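Local atomic coordinates of DNA repair protein RECN (Deinococcus radiodurans, PDB entry 4ABY), a protein that binds and probably hydrolyses ATP through its SMC-like head domain, the part present here, and is thought to act in recombinational repair of damaged DNA. Residues F321-D325 / L350-L355; V248-M254 / R303-A307. One frame throughout, in Å; residues are numbered along the deposited sequence.

Contact 1: residues F321-D325 / L350-L355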
ATOM      1  N   PHE A 321      -3.008   4.810  -2.574  1.00 22.40           N
ATOM      2  CA  PHE A 321      -2.127   4.808  -3.731  1.00 22.31           C
ATOM      3  C   PHE A 321      -1.844   6.252  -4.114  1.00 25.51           C
ATOM      4  O   PHE A 321      -2.768   7.050  -4.262  1.00 28.96           O
ATOM      5  CB  PHE A 321      -2.774   4.066  -4.901  1.00 19.76           C
ATOM      6  CG  PHE A 321      -3.112   2.634  -4.598  1.00 17.79           C
ATOM      7  CD1 PHE A 321      -2.182   1.630  -4.806  1.00 21.30           C
ATOM      8  CD2 PHE A 321      -4.360   2.293  -4.105  1.00 17.84           C
ATOM      9  CE1 PHE A 321      -2.490   0.312  -4.529  1.00 19.64           C
ATOM     10  CE2 PHE A 321      -4.674   0.975  -3.827  1.00 19.66           C
ATOM     11  CZ  PHE A 321      -3.737  -0.016  -4.039  1.00 19.17           C
ATOM     12  N   ASP A 322      -0.595   6.572  -4.338  1.00 26.53           N
ATOM     13  CA  ASP A 322      -0.236   7.891  -4.766  1.00 32.00           C
ATOM     14  C   ASP A 322       0.301   7.858  -6.158  1.00 40.03           C
ATOM     15  O   ASP A 322       1.196   7.123  -6.449  1.00 49.99           O
ATOM     16  CB  ASP A 322       0.896   8.393  -3.918  1.00 33.92           C
ATOM     17  CG  ASP A 322       1.194   9.826  -4.143  1.00 36.60           C
ATOM     18  OD1 ASP A 322       0.300  10.565  -4.546  1.00 32.10           O
ATOM     19  OD2 ASP A 322       2.322  10.220  -3.899  1.00 36.67           O
ATOM     20  N   GLU A 323      -0.199   8.675  -7.044  1.00 29.93           N
ATOM     21  CA  GLU A 323       0.447   8.681  -8.293  1.00 30.21           C
ATOM     22  C   GLU A 323       0.225   7.518  -9.155  1.00 28.79           C
ATOM     23  O   GLU A 323       1.036   7.276  -9.971  1.00 32.89           O
ATOM     24  CB  GLU A 323       1.935   8.734  -8.018  1.00 38.24           C
ATOM     25  CG  GLU A 323       2.544  10.119  -8.109  1.00 37.99           C
ATOM     26  CD  GLU A 323       4.021  10.100  -8.018  1.00 40.89           C
ATOM     27  OE1 GLU A 323       4.546  10.021  -6.923  1.00 41.92           O
ATOM     28  OE2 GLU A 323       4.682  10.174  -9.043  1.00 42.15           O
ATOM     29  N   VAL A 324      -0.851   6.784  -9.024  1.00 30.09           N
ATOM     30  CA  VAL A 324      -1.006   5.630  -9.907  1.00 28.56           C
ATOM     31  C   VAL A 324      -1.577   6.130 -11.144  1.00 24.74           C
ATOM     32  O   VAL A 324      -1.551   5.432 -12.108  1.00 24.29           O
ATOM     33  CB  VAL A 324      -2.122   5.343  -8.915  1.00 22.81           C
ATOM     34  CG1 VAL A 324      -3.254   6.243  -9.145  1.00 24.51           C
ATOM     35  CG2 VAL A 324      -2.601   3.945  -9.056  1.00 18.85           C
ATOM     36  N   ASP A 325      -1.984   7.384 -11.193  1.00 25.03           N
ATOM     37  CA  ASP A 325      -2.267   7.864 -12.529  1.00 28.12           C
ATOM     38  C   ASP A 325      -1.144   8.599 -13.151  1.00 27.30           C
ATOM     39  O   ASP A 325      -1.303   9.221 -14.157  1.00 29.09           O
ATOM     40  CB  ASP A 325      -3.429   8.830 -12.487  1.00 28.38           C
ATOM     41  CG  ASP A 325      -3.246   9.887 -11.509  1.00 29.32           C
ATOM     42  OD1 ASP A 325      -2.267   9.854 -10.833  1.00 33.37           O
ATOM     43  OD2 ASP A 325      -4.075  10.759 -11.420  1.00 30.98           O
ATOM     44  N   LEU A 350      -8.058   4.838  -1.109  1.00 18.82           N
ATOM     45  CA  LEU A 350      -7.978   6.286  -1.143  1.00 17.76           C
ATOM     46  C   LEU A 350      -6.951   6.732  -2.174  1.00 20.84           C
ATOM     47  O   LEU A 350      -5.755   6.493  -2.015  1.00 22.44           O
ATOM     48  CB  LEU A 350      -7.595   6.810   0.238  1.00 18.15           C
ATOM     49  CG  LEU A 350      -8.522   6.399   1.386  1.00 23.78           C
ATOM     50  CD1 LEU A 350      -7.802   6.449   2.722  1.00 25.44           C
ATOM     51  CD2 LEU A 350      -9.760   7.275   1.414  1.00 21.33           C
ATOM     52  N   VAL A 351      -7.417   7.371  -3.239  1.00 20.23           N
ATOM     53  CA  VAL A 351      -6.515   7.873  -4.263  1.00 21.81           C
ATOM     54  C   VAL A 351      -6.784   9.341  -4.573  1.00 23.66           C
ATOM     55  O   VAL A 351      -7.918   9.810  -4.502  1.00 23.88           O
ATOM     56  CB  VAL A 351      -6.612   7.058  -5.570  1.00 21.75           C
ATOM     57  CG1 VAL A 351      -6.829   5.587  -5.264  1.00 20.76           C
ATOM     58  CG2 VAL A 351      -7.729   7.587  -6.440  1.00 22.48           C
ATOM     59  N   VAL A 352      -5.720  10.064  -4.897  1.00 26.63           N
ATOM     60  CA  VAL A 352      -5.831  11.423  -5.401  1.00 23.28           C
ATOM     61  C   VAL A 352      -5.566  11.356  -6.901  1.00 29.15           C
ATOM     62  O   VAL A 352      -4.567  10.778  -7.332  1.00 32.25           O
ATOM     63  CB  VAL A 352      -4.800  12.351  -4.736  1.00 20.81           C
ATOM     64  CG1 VAL A 352      -4.928  13.760  -5.268  1.00 21.02           C
ATOM     65  CG2 VAL A 352      -4.978  12.339  -3.233  1.00 24.58           C
ATOM     66  N   THR A 353      -6.457  11.934  -7.698  1.00 26.29           N
ATOM     67  CA  THR A 353      -6.370  11.766  -9.143  1.00 25.66           C
ATOM     68  C   THR A 353      -6.715  13.035  -9.916  1.00 26.99           C
ATOM     69  O   THR A 353      -7.446  13.895  -9.420  1.00 26.42           O
ATOM     70  CB  THR A 353      -7.287  10.619  -9.615  1.00 24.55           C
ATOM     71  OG1 THR A 353      -7.127  10.415 -11.022  1.00 27.34           O
ATOM     72  CG2 THR A 353      -8.737  10.942  -9.316  1.00 22.39           C
ATOM     73  N   HIS A 354      -6.174  13.144 -11.129  1.00 27.45           N
ATOM     74  CA  HIS A 354      -6.494  14.256 -12.025  1.00 28.43           C
ATOM     75  C   HIS A 354      -7.185  13.761 -13.289  1.00 25.42           C
ATOM     76  O   HIS A 354      -7.516  14.543 -14.175  1.00 27.91           O
ATOM     77  CB  HIS A 354      -5.240  15.059 -12.381  1.00 24.37           C
ATOM     78  CG  HIS A 354      -4.134  14.232 -12.959  1.00 29.03           C
ATOM     79  ND1 HIS A 354      -3.209  13.576 -12.177  1.00 32.28           N
ATOM     80  CD2 HIS A 354      -3.799  13.964 -14.245  1.00 26.14           C
ATOM     81  CE1 HIS A 354      -2.354  12.934 -12.954  1.00 30.52           C
ATOM     82  NE2 HIS A 354      -2.691  13.152 -14.213  1.00 26.34           N
ATOM     83  N   LEU A 355      -7.410  12.453 -13.352  1.00 28.10           N
ATOM     84  CA  LEU A 355      -8.037  11.816 -14.506  1.00 27.17           C
ATOM     85  C   LEU A 355      -9.506  11.520 -14.245  1.00 27.34           C
ATOM     86  O   LEU A 355      -9.846  10.840 -13.282  1.00 28.07           O
ATOM     87  CB  LEU A 355      -7.312  10.514 -14.849  1.00 28.71           C
ATOM     88  CG  LEU A 355      -5.853  10.624 -15.295  1.00 26.41           C
ATOM     89  CD1 LEU A 355      -5.230   9.245 -15.446  1.00 21.72           C
ATOM     90  CD2 LEU A 355      -5.766  11.407 -16.590  1.00 23.19           C
TER
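The D325 carboxylate overlaps the ND1–CE1 side of the H354 imidazole obliquely, the two planes 42° apart, with D325 CG 3.5 Å from H354 CE1. Although the ring lies close, the bonds that hold the carboxylate come from a backbone N-H and a hydroxyl. D325 OD2 accepts the backbone N-H of H354 at 3.2 Å, nearly in line with the CG–OD2 bond and close to straight at 161°. It also accepts the T353 hydroxyl, OG1 to OD2 3.1 Å, from above the carboxylate plane. T353 carries OG1 opposite its own backbone N (chi1 -176°), where it can serve twice: besides donating to D325, it accepts the L355 backbone N at 3.1 Å from its OG1, forming an ST turn just before helix 356-359, with L355 as N-cap. L355 CD1 packs against D325 CB, 3.5 Å away. Replacing D325 by an alanine would probably leave the H354 N-H and the T353 hydroxyl without their shared acceptor, and the turn more weakly held to the facing loop. At the other end a single backbone bond crosses: F321 N donates to L350 O at 3.3 Å, and the F321 ring, through CD2, meets V351 CG1 obliquely. The sequence agrees with a Walker B strand running into D322 and E323, and H354 probably corresponds to the switch (H-loop) histidine of ABC-type ATPases. Strand 348-352 lies parallel between 318-321 and the P-loop strand 62-67. V352 touches T69 and D322 touches K73, both in the predicted ATP site, while helix 330-343 packs on F321 and V351 through L340 and helix 356-359 places I358 against D325.

Contact 2: residues V248-M254 / R303-A307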
ATOM      1  N   VAL A 248      -2.500  -8.653 -15.186  1.00 24.99           N
ATOM      2  CA  VAL A 248      -3.072  -7.363 -14.818  1.00 21.23           C
ATOM      3  C   VAL A 248      -2.091  -6.221 -15.069  1.00 22.29           C
ATOM      4  O   VAL A 248      -2.420  -5.251 -15.746  1.00 23.04           O
ATOM      5  CB  VAL A 248      -3.512  -7.345 -13.352  1.00 20.74           C
ATOM      6  CG1 VAL A 248      -4.043  -5.970 -12.985  1.00 22.87           C
ATOM      7  CG2 VAL A 248      -4.562  -8.411 -13.110  1.00 17.42           C
ATOM      8  N   ILE A 249      -0.884  -6.347 -14.531  1.00 22.63           N
ATOM      9  CA  ILE A 249       0.141  -5.318 -14.698  1.00 26.16           C
ATOM     10  C   ILE A 249       0.313  -4.835 -16.141  1.00 25.34           C
ATOM     11  O   ILE A 249       0.511  -3.646 -16.384  1.00 26.13           O
ATOM     12  CB  ILE A 249       1.506  -5.786 -14.156  1.00 23.25           C
ATOM     13  CG1 ILE A 249       1.393  -6.096 -12.664  1.00 22.64           C
ATOM     14  CG2 ILE A 249       2.571  -4.731 -14.405  1.00 19.25           C
ATOM     15  CD1 ILE A 249       2.677  -6.571 -12.044  1.00 22.81           C
ATOM     16  N   ARG A 250       0.237  -5.751 -17.099  1.00 23.34           N
ATOM     17  CA  ARG A 250       0.485  -5.391 -18.490  1.00 25.37           C
ATOM     18  C   ARG A 250      -0.637  -4.559 -19.108  1.00 28.51           C
ATOM     19  O   ARG A 250      -0.491  -4.039 -20.217  1.00 27.73           O
ATOM     20  CB  ARG A 250       0.750  -6.635 -19.331  1.00 25.68           C
ATOM     21  CG  ARG A 250       2.002  -7.376 -18.926  1.00 22.53           C
ATOM     22  CD  ARG A 250       2.399  -8.368 -19.986  1.00 22.71           C
ATOM     23  NE  ARG A 250       3.757  -8.849 -19.780  1.00 26.53           N
ATOM     24  CZ  ARG A 250       4.067 -10.109 -19.501  1.00 25.68           C
ATOM     25  NH1 ARG A 250       3.111 -11.018 -19.406  1.00 27.74           N
ATOM     26  NH2 ARG A 250       5.331 -10.458 -19.328  1.00 21.56           N
ATOM     27  N   GLU A 251      -1.752  -4.433 -18.394  1.00 27.58           N
ATOM     28  CA  GLU A 251      -2.875  -3.635 -18.875  1.00 26.91           C
ATOM     29  C   GLU A 251      -2.858  -2.254 -18.242  1.00 23.99           C
ATOM     30  O   GLU A 251      -3.686  -1.405 -18.564  1.00 26.63           O
ATOM     31  CB  GLU A 251      -4.206  -4.328 -18.583  1.00 23.42           C
ATOM     32  CG  GLU A 251      -4.242  -5.792 -18.975  1.00 26.30           C
ATOM     33  CD  GLU A 251      -3.606  -6.059 -20.331  1.00 36.70           C
ATOM     34  OE1 GLU A 251      -3.814  -5.250 -21.263  1.00 29.75           O
ATOM     35  OE2 GLU A 251      -2.890  -7.085 -20.460  1.00 39.38           O
ATOM     36  N   LEU A 252      -1.897  -2.043 -17.350  1.00 21.73           N
ATOM     37  CA  LEU A 252      -1.793  -0.813 -16.582  1.00 21.22           C
ATOM     38  C   LEU A 252      -0.678   0.091 -17.095  1.00 26.24           C
ATOM     39  O   LEU A 252      -0.079   0.848 -16.326  1.00 26.00           O
ATOM     40  CB  LEU A 252      -1.548  -1.143 -15.111  1.00 21.41           C
ATOM     41  CG  LEU A 252      -2.764  -1.444 -14.234  1.00 23.49           C
ATOM     42  CD1 LEU A 252      -3.756  -2.343 -14.948  1.00 24.28           C
ATOM     43  CD2 LEU A 252      -2.318  -2.059 -12.922  1.00 19.94           C
ATOM     44  N   GLY A 253      -0.395   0.009 -18.391  1.00 26.78           N
ATOM     45  CA  GLY A 253       0.624   0.850 -18.995  1.00 30.06           C
ATOM     46  C   GLY A 253       2.037   0.295 -18.921  1.00 32.06           C
ATOM     47  O   GLY A 253       3.010   1.048 -18.955  1.00 29.54           O
HETATM   48  N   MSE A 254       2.144  -1.026 -18.814  1.00 30.73           N
HETATM   49  CA  MSE A 254       3.429  -1.714 -18.840  1.00 29.82           C
HETATM   50  C   MSE A 254       3.273  -3.001 -19.638  1.00 31.13           C
HETATM   51  O   MSE A 254       3.342  -4.096 -19.084  1.00 30.03           O
HETATM   52  CB  MSE A 254       3.903  -2.026 -17.420  1.00 25.94           C
HETATM   53  CG  MSE A 254       4.441  -0.826 -16.670  1.00 27.09           C
HETATM   54 SE   MSE A 254       4.442  -1.059 -14.731  1.00 56.06          SE
HETATM   55  CE  MSE A 254       2.537  -0.870 -14.374  1.00 30.27           C
ATOM     56  N   ARG A 303       1.180   1.211  -9.319  1.00 23.78           N
ATOM     57  CA  ARG A 303       0.331   0.427 -10.204  1.00 23.93           C
ATOM     58  C   ARG A 303       0.629  -1.058 -10.090  1.00 23.68           C
ATOM     59  O   ARG A 303      -0.249  -1.892 -10.304  1.00 23.15           O
ATOM     60  CB  ARG A 303       0.435   0.910 -11.649  1.00 21.48           C
ATOM     61  CG  ARG A 303      -0.189   2.275 -11.847  1.00 21.62           C
ATOM     62  CD  ARG A 303      -0.370   2.603 -13.303  1.00 21.73           C
ATOM     63  NE  ARG A 303       0.890   2.561 -14.034  1.00 29.85           N
ATOM     64  CZ  ARG A 303       1.731   3.585 -14.142  1.00 29.81           C
ATOM     65  NH1 ARG A 303       1.459   4.746 -13.556  1.00 24.99           N
ATOM     66  NH2 ARG A 303       2.848   3.444 -14.841  1.00 30.96           N
ATOM     67  N   VAL A 304       1.867  -1.387  -9.741  1.00 23.38           N
ATOM     68  CA  VAL A 304       2.232  -2.779  -9.531  1.00 21.74           C
ATOM     69  C   VAL A 304       1.669  -3.237  -8.194  1.00 21.20           C
ATOM     70  O   VAL A 304       1.229  -4.378  -8.054  1.00 19.73           O
ATOM     71  CB  VAL A 304       3.753  -2.986  -9.590  1.00 20.71           C
ATOM     72  CG1 VAL A 304       4.106  -4.422  -9.251  1.00 19.74           C
ATOM     73  CG2 VAL A 304       4.272  -2.627 -10.966  1.00 19.09           C
HETATM   74  N   MSE A 305       1.663  -2.330  -7.222  1.00 23.17           N
HETATM   75  CA  MSE A 305       1.073  -2.606  -5.913  1.00 22.13           C
HETATM   76  C   MSE A 305      -0.426  -2.823  -6.037  1.00 21.41           C
HETATM   77  O   MSE A 305      -0.987  -3.711  -5.400  1.00 20.59           O
HETATM   78  CB  MSE A 305       1.356  -1.467  -4.932  1.00 21.63           C
HETATM   79  CG  MSE A 305       2.817  -1.314  -4.547  1.00 27.84           C
HETATM   80 SE   MSE A 305       3.568  -2.900  -3.690  1.00 55.02          SE
HETATM   81  CE  MSE A 305       4.239  -3.851  -5.255  1.00 31.00           C
ATOM     82  N   LEU A 306      -1.070  -2.002  -6.859  1.00 20.69           N
ATOM     83  CA  LEU A 306      -2.493  -2.151  -7.122  1.00 21.19           C
ATOM     84  C   LEU A 306      -2.803  -3.534  -7.692  1.00 21.18           C
ATOM     85  O   LEU A 306      -3.687  -4.230  -7.198  1.00 20.00           O
ATOM     86  CB  LEU A 306      -2.977  -1.064  -8.082  1.00 21.77           C
ATOM     87  CG  LEU A 306      -4.419  -1.177  -8.583  1.00 18.18           C
ATOM     88  CD1 LEU A 306      -5.394  -1.138  -7.424  1.00 17.99           C
ATOM     89  CD2 LEU A 306      -4.720  -0.071  -9.574  1.00 17.37           C
ATOM     90  N   ALA A 307      -2.070  -3.923  -8.731  1.00 21.17           N
ATOM     91  CA  ALA A 307      -2.272  -5.218  -9.372  1.00 20.80           C
ATOM     92  C   ALA A 307      -2.156  -6.354  -8.371  1.00 21.54           C
ATOM     93  O   ALA A 307      -3.051  -7.186  -8.256  1.00 23.15           O
ATOM     94  CB  ALA A 307      -1.285  -5.416 -10.507  1.00 19.61           C
TER
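The methyl group of A307 sits at the apolar centre, met by I249 CG1 at 3.5 Å and by V248 CG1 at 3.7 Å. So small a side chain lets the last turn of helix 214-249 come close to helix 298-312. I249 then runs on fully extended (chi2 180°), which carries its CD1 one turn along the partner helix to V304 CG1, 3.8 Å away. L252 is the last residue of a type I turn that begins at I249, and its CD2 lies 4.3 Å from A307 CB. On the V304 side M254, built as selenomethionine, crosses the valine at about a right angle, its SE 4.1 Å from V304 CG2. F281 from strand 276-282 touches I249, V304 and M254. A bend at the end of the M254 chain (chi3 -74°) brings the CE methyl alongside R303, obliquely to its guanidinium and 3.8 Å from NE. Here the packing turns polar: R303 NE gives a weak, strongly bent hydrogen bond (122°) to the backbone O of L252, 3.0 Å away, while its NH1 makes another weak bond to V324 O. As expected for an SMC-like head, the arrangement probably joins the root of the coiled coil, here helix 214-249, to helix 298-312, which begins within the sequence that fits the ABC signature.

How the contacts relate
From the N terminus the chain builds strand 62-67 and helix 69-83. Much later, from the end of helix 214-249, it makes the two-stranded excursion 258-266 and 276-282 and returns through helix 298-312, where contact 2 closes that loop. Strand 318-321 follows, and contact 1 then closes a second, shorter loop around helix 330-343. The two are in series: neither nests within the other and they do not cross. Their centres lie 14 Å apart, yet they touch, with F321 CE1 3.6 Å from L306 CA. The probable coiled-coil base is thus joined to helix 298-312, and that helix to strand 318-321 and the nucleotide-binding sheet.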